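Local coordinates for protein ArsC family reductase (Pseudomonas aeruginosa, PDB 1RW1) that is of unproven function but, as an ArsC-family protein with a thioredoxin fold, probably acts as a glutathione-dependent thiol reductase, at residues P92-G97 / D107-A112; W19-E22 / A26-F29; T53-A58 / E80-Q85. All coordinates share one frame; numbering follows the deposited sequence. Where two conformers were deposited one is given.

Contact 1: residues P92-G97 / D107-A112; sequences PVLELG and DAYAAA
Strand 93-95 and the helical residues 107-112 meet through side chains, with the CA atoms of L94 and Y109 9.1 Å apart and those of L96 and A112 closing to 7.9 Å; no hydrogen bond joins them. The phenol of Y109 reaches across to the strand. L94 lays CD2 over one face of this ring, 4.0 Å from the centroid and 22° off the normal, a CH-pi contact displaced toward the rim, since the closest ring atom is CZ at 3.7 Å. Its CB already points to the helix, and with CG anti to the backbone N (chi1 175°) the branch CD2 is brought over the ring. Beyond the ring, Y109 OH lies 3.6 Å from CG of P92 and 3.9 Å from L94 CB. The peptide bond before P92 is cis, and a cis-proline just before this strand is a hallmark of thioredoxin-fold proteins. L96 CD1 rests on A112 CB at 3.8 Å. The contact packs helix 106-113 against one side of the mixed sheet. L4 of strand 2-6, L101 of strand 100-102 and L20 of helix 11-22 also touch Y109, F104 meets its ring edge-to-face, and P92 packs on T12, M13 and A16 of helix 11-22.

Contact 2: residues W19-E22 / A26-F29; sequences WLDE and AYDF
The last turn of helix 11-22 and the segment leading into strand 27-31 come closest at D21 and A26, whose CA atoms are 7.7 Å apart, yet the contact itself is made by three side chains: L20 and D21 on the helix and Y27 of segment 26-29. Y27 takes the rotamer that sets CG between the backbone N and the carbonyl carbon (chi1 58°), and its ring extends to the helix. L20 lies over one face: its CD1 stands 4.1 Å from the ring centroid and only 13° off the normal, a CH-pi contact, while its CB approaches CE1 of Y27 at 3.7 Å. Strand 2-6, helix 11-22 and the parallel strand 27-31 form a beta-alpha-beta unit, the right-handed crossover of the thioredoxin fold, and Y27 joins the end of the helix to the edge strand that comes after it. Where L20 uses a face, D21 uses the rim. Y27 OH donates a hydrogen bond to D21 OD1 at 2.7 Å, the acceptor lying at the ring edge and in its plane. The hydroxyl meets OD1 on the syn side but 28° out of the carboxylate plane. The same hydroxyl is also hydrogen-bonded to R17 NE, one turn earlier on the helix, so the phenol oxygen is held between a donor and an acceptor of one helix; the nearby guanidinium would probably strengthen the phenol as a donor to the aspartate. Inward, L20 continues onto L4 of strand 2-6 and onto Y109 and L113 of helix 106-113, and Y27 also touches Y2 and L4, whereas D21 stands at the exposed margin.

Contact 3: residues T53-A58 / E80-Q85; sequences TVLNRA and ELMLAQ
Apolar contacts account for the whole meeting of V54 and L55 with M82, a selenomethionine; the nearest CA pair is L55 and M82 at 7.2 Å. They join helix 51-54 and its exit to helix 75-84 in the helical part, probably the ArsC-type insertion, with L42 and C46 of helix 39-49 also touching M82. V54 sets CG1 3.7 Å from SE of M82, the two side chains crossing at about a right angle. CG1 is anti to the backbone N (chi1 -180°), and this branch meets the selenium. The bend of M82 at chi3 (-76°) turns CE aside, so that SE and not the methyl comes nearest V54 CG1. L55, the first residue to leave helical angles, approaches obliquely: its CD1 lies 3.6 Å from CG of M82, and its CA is 3.7 Å from SE, which thus rests against the backbone at the helix end. No hydrogen bond links the segments. Polar ties run instead to K90, whose NZ donates to the carbonyl oxygens of T53 and L55, and through backbone bonds of V54 with K90 and N56 with M88. The chemistry is that of a buried hydrophobic core: an unbranched side chain, with selenium where the natural protein has sulfur, packs by dispersion into the corner formed by V54 and L55.

Overall arrangement
Along the chain the contacts come in the order 2, 3, 1, each closing before the next opens. Contacts 1 and 2 have centres 11 Å apart and both reach the four-stranded mixed sheet; they touch, W19 packing on the backbone of Y109 and A110, and L20 on the Y109 ring, so helices 11-22 and 106-113 meet there. Contact 3 lies across the chain's centre, its centre about 20 Å from that of contact 1 and 24 Å from contact 2, within the helical part. Helix 75-84 is followed, through residues 85-92, by strand 93-95, which returns the chain to the sheet. This division agrees with a thioredoxin-fold core carrying a helical insertion, as in ArsC relatives.

Contact 1: residues P92-G97 / D107-A112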
# COMPACT_ATOMS: atom_id res chain seq x y z
N PRO A 92 -2.67 -4.07 -1.75
CA PRO A 92 -1.21 -4.01 -1.65
C PRO A 92 -0.62 -2.75 -2.22
O PRO A 92 -1.32 -1.96 -2.85
CB PRO A 92 -0.75 -5.22 -2.51
CG PRO A 92 -2.00 -5.92 -2.96
CD PRO A 92 -3.05 -4.86 -2.93
N VAL A 93 0.69 -2.58 -2.03
CA VAL A 93 1.50 -1.79 -2.95
C VAL A 93 2.44 -2.78 -3.62
O VAL A 93 3.04 -3.62 -2.94
CB VAL A 93 2.26 -0.65 -2.27
CG1 VAL A 93 3.12 0.10 -3.28
CG2 VAL A 93 1.30 0.30 -1.59
N LEU A 94 2.57 -2.70 -4.94
CA LEU A 94 3.45 -3.59 -5.69
C LEU A 94 4.44 -2.73 -6.45
O LEU A 94 4.03 -1.94 -7.32
CB LEU A 94 2.66 -4.46 -6.64
CG LEU A 94 3.48 -5.36 -7.58
CD1 LEU A 94 4.35 -6.36 -6.82
CD2 LEU A 94 2.54 -6.10 -8.52
N GLU A 95 5.72 -2.88 -6.13
CA GLU A 95 6.82 -2.18 -6.80
C GLU A 95 7.31 -3.00 -7.97
O GLU A 95 7.70 -4.15 -7.82
CB GLU A 95 7.90 -1.83 -5.79
CG GLU A 95 7.43 -0.71 -4.88
CD GLU A 95 8.48 -0.26 -3.91
OE1 GLU A 95 9.44 -1.02 -3.68
OE2 GLU A 95 8.35 0.86 -3.40
N LEU A 96 7.25 -2.39 -9.14
CA LEU A 96 7.56 -3.03 -10.41
C LEU A 96 8.91 -2.62 -10.99
O LEU A 96 9.34 -3.14 -12.01
CB LEU A 96 6.47 -2.67 -11.44
CG LEU A 96 5.07 -3.16 -11.09
CD1 LEU A 96 4.05 -2.46 -11.96
CD2 LEU A 96 4.97 -4.66 -11.22
N GLY A 97 9.57 -1.68 -10.34
CA GLY A 97 10.82 -1.15 -10.85
C GLY A 97 10.71 0.35 -11.06
O GLY A 97 11.08 1.13 -10.19
N ASP A 107 -6.59 -6.60 -13.99
CA ASP A 107 -6.21 -6.12 -15.32
C ASP A 107 -4.91 -5.32 -15.27
O ASP A 107 -4.10 -5.40 -16.21
CB ASP A 107 -7.32 -5.28 -15.96
CG ASP A 107 -8.56 -6.09 -16.28
OD1 ASP A 107 -8.50 -7.34 -16.23
OD2 ASP A 107 -9.65 -5.55 -16.59
N ALA A 108 -4.69 -4.56 -14.20
CA ALA A 108 -3.44 -3.81 -14.05
C ALA A 108 -2.28 -4.74 -13.77
O ALA A 108 -1.17 -4.55 -14.27
CB ALA A 108 -3.56 -2.77 -12.95
N TYR A 109 -2.51 -5.76 -12.94
CA TYR A 109 -1.48 -6.76 -12.70
C TYR A 109 -1.14 -7.46 -14.03
O TYR A 109 0.02 -7.65 -14.34
CB TYR A 109 -1.96 -7.77 -11.63
CG TYR A 109 -1.65 -7.36 -10.21
CD1 TYR A 109 -1.85 -6.07 -9.76
CD2 TYR A 109 -1.16 -8.28 -9.31
CE1 TYR A 109 -1.53 -5.71 -8.45
CE2 TYR A 109 -0.85 -7.93 -8.01
CZ TYR A 109 -1.03 -6.64 -7.58
OH TYR A 109 -0.69 -6.33 -6.27
N ALA A 110 -2.15 -7.83 -14.81
CA ALA A 110 -1.92 -8.48 -16.09
C ALA A 110 -1.14 -7.59 -17.05
O ALA A 110 -0.23 -8.05 -17.75
CB ALA A 110 -3.24 -8.87 -16.72
N ALA A 111 -1.51 -6.32 -17.10
CA ALA A 111 -0.85 -5.39 -18.01
C ALA A 111 0.63 -5.23 -17.64
O ALA A 111 1.48 -5.03 -18.51
CB ALA A 111 -1.55 -4.05 -17.98
N ALA A 112 0.94 -5.34 -16.35
CA ALA A 112 2.30 -5.15 -15.89
C ALA A 112 3.16 -6.40 -15.98
O ALA A 112 4.37 -6.31 -16.18
CB ALA A 112 2.29 -4.66 -14.46

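Contact 2: residues W19-E22 / A26-F29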
# COMPACT_ATOMS: atom_id res chain seq x y z
N TRP A 19 -2.94 -14.29 -7.38
CA TRP A 19 -2.68 -13.88 -8.76
C TRP A 19 -1.18 -14.00 -9.08
O TRP A 19 -0.79 -14.64 -10.07
CB TRP A 19 -3.23 -12.47 -8.99
CG TRP A 19 -3.32 -12.09 -10.44
CD1 TRP A 19 -4.45 -12.06 -11.20
CD2 TRP A 19 -2.24 -11.69 -11.30
NE1 TRP A 19 -4.14 -11.70 -12.49
CE2 TRP A 19 -2.79 -11.49 -12.58
CE3 TRP A 19 -0.87 -11.56 -11.14
CZ2 TRP A 19 -2.02 -11.12 -13.68
CZ3 TRP A 19 -0.10 -11.19 -12.23
CH2 TRP A 19 -0.67 -10.99 -13.49
N LEU A 20 -0.35 -13.38 -8.26
CA LEU A 20 1.09 -13.37 -8.51
C LEU A 20 1.68 -14.79 -8.51
O LEU A 20 2.45 -15.17 -9.39
CB LEU A 20 1.79 -12.52 -7.46
CG LEU A 20 1.53 -11.02 -7.55
CD1 LEU A 20 1.97 -10.34 -6.28
CD2 LEU A 20 2.21 -10.40 -8.76
N ASP A 21 1.32 -15.56 -7.49
CA ASP A 21 1.86 -16.90 -7.32
C ASP A 21 1.46 -17.79 -8.49
O ASP A 21 2.28 -18.53 -9.03
CB ASP A 21 1.37 -17.51 -6.01
CG ASP A 21 1.89 -16.81 -4.76
OD1 ASP A 21 2.92 -16.11 -4.84
OD2 ASP A 21 1.28 -17.00 -3.67
N GLU A 22 0.20 -17.68 -8.94
CA GLU A 22 -0.27 -18.50 -10.03
C GLU A 22 0.36 -18.11 -11.36
O GLU A 22 0.53 -18.94 -12.25
CB GLU A 22 -1.78 -18.50 -10.09
CG GLU A 22 -2.38 -19.28 -8.94
CD GLU A 22 -2.11 -20.78 -9.00
OE1 GLU A 22 -2.14 -21.35 -10.10
OE2 GLU A 22 -1.89 -21.41 -7.92
N ALA A 26 8.10 -13.94 -9.29
CA ALA A 26 8.93 -13.92 -8.08
C ALA A 26 8.82 -12.53 -7.47
O ALA A 26 8.93 -11.53 -8.16
CB ALA A 26 10.38 -14.23 -8.41
N TYR A 27 8.60 -12.47 -6.16
CA TYR A 27 8.53 -11.18 -5.49
C TYR A 27 8.95 -11.36 -4.05
O TYR A 27 8.80 -12.43 -3.47
CB TYR A 27 7.11 -10.57 -5.57
CG TYR A 27 6.04 -11.46 -4.96
CD1 TYR A 27 5.46 -12.47 -5.71
CD2 TYR A 27 5.64 -11.31 -3.63
CE1 TYR A 27 4.52 -13.32 -5.14
CE2 TYR A 27 4.70 -12.15 -3.07
CZ TYR A 27 4.14 -13.15 -3.83
OH TYR A 27 3.22 -13.99 -3.25
N ASP A 28 9.49 -10.29 -3.49
CA ASP A 28 9.72 -10.19 -2.06
C ASP A 28 8.46 -9.65 -1.40
O ASP A 28 7.72 -8.89 -2.01
CB ASP A 28 10.88 -9.23 -1.79
CG ASP A 28 12.24 -9.85 -2.06
OD1 ASP A 28 12.32 -11.03 -2.43
OD2 ASP A 28 13.27 -9.17 -1.92
N PHE A 29 8.22 -10.04 -0.16
CA PHE A 29 7.08 -9.58 0.62
C PHE A 29 7.58 -8.75 1.79
O PHE A 29 8.31 -9.24 2.64
CB PHE A 29 6.28 -10.79 1.10
CG PHE A 29 5.19 -10.46 2.11
CD1 PHE A 29 4.35 -9.37 1.96
CD2 PHE A 29 5.02 -11.26 3.22
CE1 PHE A 29 3.34 -9.11 2.90
CE2 PHE A 29 4.02 -11.00 4.14
CZ PHE A 29 3.19 -9.94 3.99

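Contact 3: residues T53-A58 / E80-Q85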
# COMPACT_ATOMS: atom_id res chain seq x y z
N THR A 53 -4.92 8.27 -2.67
CA THR A 53 -4.84 6.94 -3.24
C THR A 53 -4.09 5.99 -2.30
O THR A 53 -4.49 4.86 -2.11
CB THR A 53 -4.15 7.04 -4.59
OG1 THR A 53 -4.88 7.97 -5.41
CG2 THR A 53 -4.10 5.70 -5.30
N VAL A 54 -3.02 6.48 -1.69
CA VAL A 54 -2.19 5.63 -0.84
C VAL A 54 -2.82 5.46 0.55
O VAL A 54 -2.68 4.40 1.16
CB VAL A 54 -0.76 6.23 -0.75
CG1 VAL A 54 0.15 5.38 0.12
CG2 VAL A 54 -0.17 6.38 -2.12
N LEU A 55 -3.47 6.48 1.08
CA LEU A 55 -4.10 6.41 2.39
C LEU A 55 -5.48 5.76 2.27
O LEU A 55 -6.32 6.19 1.47
CB LEU A 55 -4.26 7.83 2.95
CG LEU A 55 -4.93 8.02 4.31
CD1 LEU A 55 -4.10 7.41 5.40
CD2 LEU A 55 -5.19 9.49 4.58
N ASN A 56 -5.71 4.74 3.08
CA ASN A 56 -6.99 4.06 3.13
C ASN A 56 -7.98 4.79 4.03
O ASN A 56 -8.26 4.36 5.14
CB ASN A 56 -6.79 2.64 3.59
CG ASN A 56 -8.06 1.82 3.48
OD1 ASN A 56 -9.07 2.29 2.93
ND2 ASN A 56 -8.03 0.63 4.04
N ARG A 57 -8.52 5.91 3.54
CA ARG A 57 -9.45 6.70 4.32
C ARG A 57 -10.75 5.95 4.62
O ARG A 57 -11.42 6.27 5.59
CB ARG A 57 -9.77 8.02 3.62
CG ARG A 57 -8.62 8.99 3.64
CD ARG A 57 -9.02 10.38 3.14
NE ARG A 57 -9.37 10.34 1.72
CZ ARG A 57 -9.93 11.34 1.04
NH1 ARG A 57 -10.15 12.50 1.64
NH2 ARG A 57 -10.22 11.17 -0.24
N ALA A 58 -11.13 4.99 3.78
CA ALA A 58 -12.37 4.22 3.99
C ALA A 58 -12.22 3.21 5.10
O ALA A 58 -13.20 2.72 5.64
CB ALA A 58 -12.78 3.49 2.71
N GLU A 80 2.65 11.33 7.74
CA GLU A 80 2.88 11.12 9.17
C GLU A 80 1.89 10.13 9.77
O GLU A 80 2.26 9.34 10.63
CB GLU A 80 2.85 12.44 9.95
CG GLU A 80 3.99 13.38 9.56
CD GLU A 80 5.36 12.72 9.65
OE1 GLU A 80 5.77 12.30 10.74
OE2 GLU A 80 6.02 12.57 8.60
N LEU A 81 0.64 10.19 9.34
CA LEU A 81 -0.37 9.25 9.86
C LEU A 81 -0.01 7.81 9.50
O LEU A 81 -0.07 6.90 10.33
CB LEU A 81 -1.75 9.58 9.31
CG LEU A 81 -2.38 10.89 9.75
CD1 LEU A 81 -3.72 11.09 9.04
CD2 LEU A 81 -2.56 10.95 11.25
N MSE A 82 0.34 7.59 8.23
CA MSE A 82 0.68 6.25 7.76
C MSE A 82 1.97 5.70 8.35
O MSE A 82 2.10 4.49 8.55
CB MSE A 82 0.76 6.24 6.24
CG MSE A 82 -0.60 6.46 5.60
SE MSE A 82 -0.59 6.29 3.63
CE MSE A 82 0.25 8.02 3.21
N LEU A 83 2.91 6.59 8.62
CA LEU A 83 4.20 6.20 9.17
C LEU A 83 3.99 5.57 10.54
O LEU A 83 4.59 4.53 10.85
CB LEU A 83 5.10 7.44 9.28
CG LEU A 83 6.48 7.21 9.86
CD1 LEU A 83 7.29 6.23 9.03
CD2 LEU A 83 7.17 8.51 10.00
N ALA A 84 3.17 6.21 11.38
CA ALA A 84 2.96 5.68 12.72
C ALA A 84 2.04 4.47 12.73
O ALA A 84 2.16 3.62 13.60
CB ALA A 84 2.39 6.75 13.61
N GLN A 85 1.12 4.42 11.77
CA GLN A 85 0.08 3.38 11.72
C GLN A 85 -0.02 2.81 10.31
O GLN A 85 -0.94 3.16 9.56
CB GLN A 85 -1.27 3.91 12.18
CG GLN A 85 -1.31 4.20 13.67
CD GLN A 85 -2.66 4.72 14.08
OE1 GLN A 85 -3.58 3.91 14.36
NE2 GLN A 85 -2.83 6.01 14.07